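Local coordinates for glycosyl hydrolase family 2, TIM barrel domain protein (Parabacteroides merdae ATCC 43184, PDB 6DXU) that is a gut-bacterial glycoside hydrolase family 2 beta-glucuronidase, which probably releases glucuronic acid from beta-linked conjugates, at residues Gly46-Glu49 / Ala50-Ala54; Val197-Pro200 / Glu201-Glu205; Lys577-Glu580 / Thr581-Trp584. One frame throughout, in Å; residues are numbered along the deposited sequence.

Contact 1 of 3, residues Gly46-Glu49 / Ala50-Ala54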
loop_
_atom_site.group_PDB
_atom_site.type_symbol
_atom_site.label_atom_id
_atom_site.label_comp_id
_atom_site.label_asym_id
_atom_site.label_seq_id
_atom_site.Cartn_x
_atom_site.Cartn_y
_atom_site.Cartn_z
ATOM N N GLY D 46 -4.077 11.859 -16.072
ATOM C CA GLY D 46 -3.227 10.692 -16.225
ATOM C C GLY D 46 -2.246 10.954 -17.344
ATOM O O GLY D 46 -2.456 11.826 -18.184
ATOM N N ILE D 47 -1.151 10.182 -17.351
ATOM C CA ILE D 47 -0.082 10.431 -18.326
ATOM C C ILE D 47 -0.603 10.305 -19.754
ATOM O O ILE D 47 -0.098 10.968 -20.666
ATOM C CB ILE D 47 1.122 9.488 -18.071
ATOM C CG1 ILE D 47 2.304 9.809 -19.010
ATOM C CG2 ILE D 47 0.713 8.044 -18.229
ATOM C CD1 ILE D 47 2.775 11.265 -18.959
ATOM N N TRP D 48 -1.635 9.482 -19.973
ATOM C CA TRP D 48 -2.164 9.333 -21.329
ATOM C C TRP D 48 -2.595 10.671 -21.937
ATOM O O TRP D 48 -2.498 10.864 -23.158
ATOM C CB TRP D 48 -3.333 8.346 -21.328
ATOM C CG TRP D 48 -3.855 8.069 -22.716
ATOM C CD1 TRP D 48 -5.119 8.305 -23.181
ATOM C CD2 TRP D 48 -3.132 7.475 -23.801
ATOM N NE1 TRP D 48 -5.222 7.910 -24.496
ATOM C CE2 TRP D 48 -4.012 7.411 -24.905
ATOM C CE3 TRP D 48 -1.812 7.023 -23.959
ATOM C CZ2 TRP D 48 -3.626 6.899 -26.144
ATOM C CZ3 TRP D 48 -1.428 6.516 -25.188
ATOM C CH2 TRP D 48 -2.329 6.463 -26.267
ATOM N N GLU D 49 -3.090 11.605 -21.119
ATOM C CA GLU D 49 -3.527 12.882 -21.668
ATOM C C GLU D 49 -2.368 13.675 -22.258
ATOM O O GLU D 49 -2.589 14.513 -23.138
ATOM C CB GLU D 49 -4.248 13.717 -20.601
ATOM C CG GLU D 49 -5.608 13.126 -20.168
ATOM C CD GLU D 49 -6.490 14.133 -19.425
ATOM O OE1 GLU D 49 -5.943 15.013 -18.731
ATOM O OE2 GLU D 49 -7.738 14.010 -19.499
ATOM N N ALA D 50 -1.144 13.435 -21.799
ATOM C CA ALA D 50 -0.007 14.166 -22.333
ATOM C C ALA D 50 0.444 13.656 -23.695
ATOM O O ALA D 50 1.065 14.424 -24.450
ATOM C CB ALA D 50 1.177 14.110 -21.356
ATOM N N VAL D 51 0.148 12.399 -24.031
ATOM C CA VAL D 51 0.726 11.742 -25.202
ATOM C C VAL D 51 -0.320 11.178 -26.158
ATOM O O VAL D 51 0.047 10.659 -27.220
ATOM C CB VAL D 51 1.704 10.627 -24.785
ATOM C CG1 VAL D 51 2.867 11.214 -23.985
ATOM C CG2 VAL D 51 0.976 9.541 -23.983
ATOM N N ARG D 52 -1.610 11.260 -25.831
ATOM C CA ARG D 52 -2.622 10.647 -26.681
ATOM C C ARG D 52 -2.798 11.424 -27.988
ATOM O O ARG D 52 -2.526 12.629 -28.052
ATOM C CB ARG D 52 -3.960 10.576 -25.941
ATOM C CG ARG D 52 -4.576 11.942 -25.596
ATOM C CD ARG D 52 -5.856 11.716 -24.800
ATOM N NE ARG D 52 -6.450 12.944 -24.287
ATOM C CZ ARG D 52 -7.542 12.953 -23.532
ATOM N NH1 ARG D 52 -8.141 11.804 -23.236
ATOM N NH2 ARG D 52 -8.025 14.096 -23.066
ATOM N N PRO D 53 -3.270 10.761 -29.048
ATOM C CA PRO D 53 -3.576 11.497 -30.285
ATOM C C PRO D 53 -4.641 12.560 -30.035
ATOM O O PRO D 53 -5.596 12.348 -29.280
ATOM C CB PRO D 53 -4.086 10.413 -31.246
ATOM C CG PRO D 53 -3.758 9.097 -30.618
ATOM C CD PRO D 53 -3.574 9.323 -29.146
ATOM N N ALA D 54 -4.466 13.717 -30.679
ATOM C CA ALA D 54 -5.352 14.861 -30.493
ATOM C C ALA D 54 -5.498 15.578 -31.826
ATOM O O ALA D 54 -4.543 16.202 -32.297
ATOM C CB ALA D 54 -4.805 15.809 -29.420
HETATM O O HOH W 1 -4.887 15.334 -24.842
HETATM O O HOH W 2 -9.969 13.260 -20.927
HETATM O O HOH W 3 -2.516 14.649 -26.387
#

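Contact 2 of 3, residues Val197-Pro200 / Glu201-Glu205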
loop_
_atom_site.group_PDB
_atom_site.type_symbol
_atom_site.label_atom_id
_atom_site.label_comp_id
_atom_site.label_asym_id
_atom_site.label_seq_id
_atom_site.Cartn_x
_atom_site.Cartn_y
_atom_site.Cartn_z
ATOM N N VAL D 197 22.029 14.654 -21.098
ATOM C CA VAL D 197 23.432 14.291 -20.956
ATOM C C VAL D 197 23.631 12.965 -21.658
ATOM O O VAL D 197 23.071 11.946 -21.242
ATOM C CB VAL D 197 23.855 14.192 -19.481
ATOM C CG1 VAL D 197 25.335 13.822 -19.384
ATOM C CG2 VAL D 197 23.572 15.508 -18.762
ATOM N N TYR D 198 24.425 12.974 -22.717
ATOM C CA TYR D 198 24.837 11.737 -23.360
ATOM C C TYR D 198 26.125 11.249 -22.714
ATOM O O TYR D 198 27.079 12.021 -22.556
ATOM C CB TYR D 198 25.062 11.956 -24.853
ATOM C CG TYR D 198 23.833 12.299 -25.671
ATOM C CD1 TYR D 198 23.741 13.520 -26.339
ATOM C CD2 TYR D 198 22.779 11.392 -25.801
ATOM C CE1 TYR D 198 22.631 13.828 -27.112
ATOM C CE2 TYR D 198 21.660 11.697 -26.576
ATOM C CZ TYR D 198 21.600 12.920 -27.228
ATOM O OH TYR D 198 20.502 13.227 -28.008
ATOM N N LEU D 199 26.163 9.966 -22.369
ATOM C CA LEU D 199 27.325 9.355 -21.750
ATOM C C LEU D 199 27.751 8.140 -22.554
ATOM O O LEU D 199 26.909 7.475 -23.167
ATOM C CB LEU D 199 27.023 8.911 -20.306
ATOM C CG LEU D 199 26.650 10.035 -19.342
ATOM C CD1 LEU D 199 26.123 9.405 -18.057
ATOM C CD2 LEU D 199 27.870 10.931 -19.073
ATOM N N PRO D 200 29.051 7.807 -22.542
ATOM C CA PRO D 200 29.483 6.510 -23.079
ATOM C C PRO D 200 29.136 5.397 -22.100
ATOM O O PRO D 200 28.508 5.659 -21.070
ATOM C CB PRO D 200 30.999 6.682 -23.228
ATOM C CG PRO D 200 31.354 7.618 -22.097
ATOM C CD PRO D 200 30.171 8.566 -21.955
ATOM N N GLU D 201 29.565 4.167 -22.393
ATOM C CA GLU D 201 29.258 3.031 -21.521
ATOM C C GLU D 201 29.750 3.259 -20.099
ATOM O O GLU D 201 29.038 2.960 -19.133
ATOM C CB GLU D 201 29.878 1.754 -22.086
ATOM C CG GLU D 201 29.116 1.173 -23.255
ATOM C CD GLU D 201 29.838 -0.019 -23.877
ATOM O OE1 GLU D 201 29.149 -0.986 -24.254
ATOM O OE2 GLU D 201 31.090 -0.001 -23.954
ATOM N N VAL D 202 30.967 3.766 -19.943
ATOM C CA VAL D 202 31.573 3.930 -18.627
ATOM C C VAL D 202 31.799 5.409 -18.397
ATOM O O VAL D 202 32.478 6.063 -19.196
ATOM C CB VAL D 202 32.898 3.160 -18.500
ATOM C CG1 VAL D 202 33.446 3.319 -17.087
ATOM C CG2 VAL D 202 32.699 1.691 -18.839
ATOM N N SER D 203 31.267 5.928 -17.294
ATOM C CA SER D 203 31.449 7.332 -16.959
ATOM C C SER D 203 31.612 7.450 -15.447
ATOM O O SER D 203 31.689 6.449 -14.725
ATOM C CB SER D 203 30.282 8.181 -17.478
ATOM O OG SER D 203 29.048 7.724 -16.961
ATOM N N PHE D 204 31.681 8.688 -14.972
ATOM C CA PHE D 204 31.854 8.982 -13.557
ATOM C C PHE D 204 30.517 9.436 -12.984
ATOM O O PHE D 204 29.920 10.402 -13.473
ATOM C CB PHE D 204 32.921 10.058 -13.356
ATOM C CG PHE D 204 34.278 9.685 -13.913
ATOM C CD1 PHE D 204 34.759 10.281 -15.072
ATOM C CD2 PHE D 204 35.065 8.746 -13.275
ATOM C CE1 PHE D 204 36.004 9.937 -15.590
ATOM C CE2 PHE D 204 36.302 8.399 -13.778
ATOM C CZ PHE D 204 36.777 8.999 -14.942
ATOM N N GLU D 205 30.051 8.732 -11.953
ATOM C CA GLU D 205 28.851 9.126 -11.227
ATOM C C GLU D 205 29.137 10.217 -10.205
ATOM O O GLU D 205 28.319 11.125 -10.017
ATOM C CB GLU D 205 28.245 7.900 -10.532
ATOM C CG GLU D 205 27.002 8.197 -9.720
ATOM C CD GLU D 205 26.302 6.939 -9.233
ATOM O OE1 GLU D 205 26.942 5.866 -9.205
ATOM O OE2 GLU D 205 25.114 7.031 -8.855
HETATM O O HOH W 4 28.129 5.628 -18.420
#

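Contact 3 of 3, residues Lys577-Glu580 / Thr581-Trp584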
loop_
_atom_site.group_PDB
_atom_site.type_symbol
_atom_site.label_atom_id
_atom_site.label_comp_id
_atom_site.label_asym_id
_atom_site.label_seq_id
_atom_site.Cartn_x
_atom_site.Cartn_y
_atom_site.Cartn_z
ATOM N N LYS D 577 30.822 51.318 9.638
ATOM C CA LYS D 577 31.888 52.010 10.351
ATOM C C LYS D 577 32.126 51.387 11.723
ATOM O O LYS D 577 33.271 51.338 12.187
ATOM C CB LYS D 577 31.593 53.506 10.429
ATOM C CG LYS D 577 30.497 53.912 11.347
ATOM C CD LYS D 577 31.057 54.598 12.577
ATOM C CE LYS D 577 29.932 55.098 13.467
ATOM N NZ LYS D 577 30.309 55.122 14.906
ATOM N N GLU D 578 31.081 50.844 12.352
ATOM C CA GLU D 578 31.273 50.110 13.601
ATOM C C GLU D 578 32.147 48.874 13.397
ATOM O O GLU D 578 32.966 48.532 14.261
ATOM C CB GLU D 578 29.919 49.719 14.193
ATOM C CG GLU D 578 29.100 50.899 14.717
ATOM C CD GLU D 578 29.687 51.532 15.971
ATOM O OE1 GLU D 578 29.134 51.296 17.075
ATOM O OE2 GLU D 578 30.693 52.266 15.845
ATOM N N GLN D 579 31.986 48.183 12.267
ATOM C CA GLN D 579 32.755 46.960 12.059
ATOM C C GLN D 579 34.253 47.224 11.951
ATOM O O GLN D 579 35.052 46.326 12.242
ATOM C CB GLN D 579 32.244 46.224 10.819
ATOM C CG GLN D 579 30.845 45.644 11.039
ATOM C CD GLN D 579 30.283 44.940 9.819
ATOM O OE1 GLN D 579 30.949 44.804 8.784
ATOM N NE2 GLN D 579 29.042 44.485 9.938
ATOM N N GLU D 580 34.657 48.435 11.574
ATOM C CA GLU D 580 36.087 48.730 11.548
ATOM C C GLU D 580 36.716 48.756 12.939
ATOM O O GLU D 580 37.949 48.738 13.044
ATOM C CB GLU D 580 36.330 50.059 10.824
ATOM C CG GLU D 580 35.940 50.000 9.348
ATOM C CD GLU D 580 36.311 51.250 8.576
ATOM O OE1 GLU D 580 36.930 52.158 9.164
ATOM O OE2 GLU D 580 36.007 51.311 7.369
ATOM N N THR D 581 35.907 48.772 14.001
ATOM C CA THR D 581 36.409 48.830 15.371
ATOM C C THR D 581 36.065 47.578 16.171
ATOM O O THR D 581 36.030 47.624 17.406
ATOM C CB THR D 581 35.877 50.078 16.082
ATOM O OG1 THR D 581 34.470 49.940 16.323
ATOM C CG2 THR D 581 36.131 51.323 15.240
ATOM N N MET D 582 35.778 46.462 15.497
ATOM C CA MET D 582 35.369 45.219 16.147
ATOM C C MET D 582 36.345 44.136 15.703
ATOM O O MET D 582 36.020 43.300 14.844
ATOM C CB MET D 582 33.924 44.870 15.790
ATOM C CG MET D 582 32.929 45.911 16.288
ATOM S SD MET D 582 31.303 45.892 15.483
ATOM C CE MET D 582 30.534 44.439 16.206
ATOM N N PRO D 583 37.562 44.124 16.258
ATOM C CA PRO D 583 38.592 43.216 15.728
ATOM C C PRO D 583 38.313 41.750 16.017
ATOM O O PRO D 583 38.884 40.889 15.335
ATOM C CB PRO D 583 39.880 43.710 16.412
ATOM C CG PRO D 583 39.408 44.325 17.691
ATOM C CD PRO D 583 38.054 44.935 17.389
ATOM N N TRP D 584 37.454 41.446 16.989
ATOM C CA TRP D 584 37.085 40.087 17.368
ATOM C C TRP D 584 36.009 39.487 16.467
ATOM O O TRP D 584 35.681 38.305 16.625
ATOM C CB TRP D 584 36.569 40.084 18.813
ATOM C CG TRP D 584 35.557 41.170 19.007
ATOM C CD1 TRP D 584 35.789 42.439 19.460
ATOM C CD2 TRP D 584 34.159 41.108 18.685
ATOM N NE1 TRP D 584 34.620 43.160 19.467
ATOM C CE2 TRP D 584 33.603 42.369 18.999
ATOM C CE3 TRP D 584 33.320 40.102 18.191
ATOM C CZ2 TRP D 584 32.250 42.657 18.820
ATOM C CZ3 TRP D 584 31.957 40.393 18.015
ATOM C CH2 TRP D 584 31.445 41.660 18.328
HETATM O O HOH W 5 37.493 45.041 12.480
#

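Contact 1 of 3, residues Gly46-Glu49 / Ala50-Ala54
Arg52 CB is the bump that meets the indole of Trp48: it stands over the five-membered ring, 3.5 Å from the centroid and 23° off the ring normal, a CH-pi contact made by the aliphatic root of a charged side chain. The two side chains cross at about a right angle, with the guanidinium plane turned 81° from the indole. Trp48 reaches this place because CG stands anti to the backbone N (chi1 -176°), carrying the ring round toward the residues that follow. There Val51 CG2 comes against CE3 at 3.8 Å and Pro53 CD against CZ2 at 3.9 Å, both at a slant. Replacing Trp48 by alanine would probably open a gap beside Arg52 CB and Pro53 CD and leave Asn435 of the second subunit without the NE1 partner it holds in the tetramer.

Farther out, Glu49 and Arg52 run side by side. Glu49 CG sits over the centre of one guanidinium face, while OE2 lies 3.6 Å from Arg52 NH2 and well out of the guanidinium plane, a salt bridge of charges without an aimed N-H. A water fills in, 2.8 Å from Glu49 OE2 and 3.0 Å from Arg52 NH2; another takes the N-H of Arg52 NE and also bonds to Glu49 O. The outer ends have further mates, since Arg52 NH1 meets Asp436 and Asn435 of the second subunit, and Glu49 OE1 bonds to Gly45 N and pairs with Arg172 of that subunit.

Beneath these side chains Ala50 N bonds to Ile47 O at 2.9 Å and Val51 N to Trp48 O at 3.2 Å. The result is a short, weakly bonded helical turn, 48-51, laid against strand 162-169 of the sugar-binding domain and presented at a subunit interface.

Contact 2 of 3, residues Val197-Pro200 / Glu201-Glu205
Leu199 and Ser203 face each other across a tight, buried corner of the chain, a local contact where strand 194-199 of the sugar-binding domain gives way to strand 203-213 of the next domain. No direct hydrogen bond spans the two sides; they meet by van der Waals contact of leucine methyls with the serine, and one water bridges them.

The packing is between the fork of Leu199 and the small head of Ser203. Leu199 CD1 approaches Ser203 OG to 3.5 Å, and CD2 lies 4.0 Å from Ser203 CB, so the hydroxyl is covered on this side by methyl groups that cannot bond to it. Ser203 holds OG between its backbone N and carbonyl carbon (chi1 57°). From there OG also meets a water at 2.7 Å, and the same water is hydrogen-bonded to Pro200 O, again at 2.7 Å. The water thereby links the carbonyl entering the corner with the side chain leaving it.

Pro200 shapes the bend itself. Its ring atom CG comes within 3.5 Å of Val202 O, and the ring also packs against Tyr103, Gln297 and Phe299. Pro200 O is 3.3 Å from Val202 N, but the angle is poor and they do not bond. The CA-CB bond of Glu201 points away from Val197-Pro200, and OE1 bonds to Asn105; Val202 O, in turn, accepts from Gln297.

The two strands then part company: Leu199 pairs with Arg107 in one sheet and Ser203 with Tyr229 in another. Such a short, proline-containing link between two beta-sheet domains fits the modular plan of family 2 hydrolases, in which a jelly-roll sugar-binding domain is followed by an immunoglobulin-like beta-sandwich.

Contact 3 of 3, residues Lys577-Glu580 / Thr581-Trp584
Thr581 reaches back to Glu578 twice, and hydrogen bonding is the first kind of interaction where the helix gives way to a loop. Its hydroxyl OG1 donates to Glu578 O at 2.9 Å, tilted only 19° from the carbonyl plane, while the backbone N of Thr581 donates to the same Glu578 O at 3.0 Å from well above that plane. A single carbonyl oxygen is thus gripped from two directions by one residue, with OG1 brought there by a first torsion that places it between the backbone N and the carbonyl carbon (chi1 70°). OG1 is also bonded to Lys497 NZ. One residue on, a type I beta turn runs from Gln579 to Met582, closed by a weak bond of 3.3 Å from Met582 N to Gln579 O. A water reinforces it, giving a proton to Gln579 O at 2.8 Å and, weakly, another to Met582 O.

Charge comes second. Lys577 NZ and Glu578 OE2 form a salt bridge at 3.0 Å, the lysine meeting the carboxylate from above its plane; Lys577 also makes a cation-pi contact with Trp574.

Packing is the third kind, and Met582 carries it. Its CG lies 3.3 Å from Glu578 O and its SD 3.4 Å from that oxygen, placed there by a first torsion that sets CG beside the backbone N (chi1 -63°). On its other flank Met582 CB stands 3.8 Å above one face of the Trp584 ring, offset toward the rim.

Here the chain passes from helix 565-579 into the loop that leads to strand 587-589 of the TIM barrel. Helix 496-504 receives Glu578, Met582 and Trp584, Gln579 NE2 bonds to Tyr496 and to Thr588 on the coming strand, and helix 623-632 meets Lys577 and Glu580 through Tyr631.

Overall arrangement
The three contacts show how one chain uses short local turns for different tasks: contact 1 shapes a subunit surface, contact 2 joins two domains and contact 3 follows a barrel helix into its loop. They are in series and nowhere touch. The centres of contacts 1 and 2 lie about 31 Å apart, those of contacts 2 and 3 about 51 Å, and those of contacts 1 and 3, on opposite sides of the chain's centre, about 63 Å. None includes a ligand-binding residue. Asp562 and Trp563, in one bicine pocket, just precede the helix that leads into contact 3; contact 1 meets Arg172 of the second subunit, next to sodium ligand Asp173.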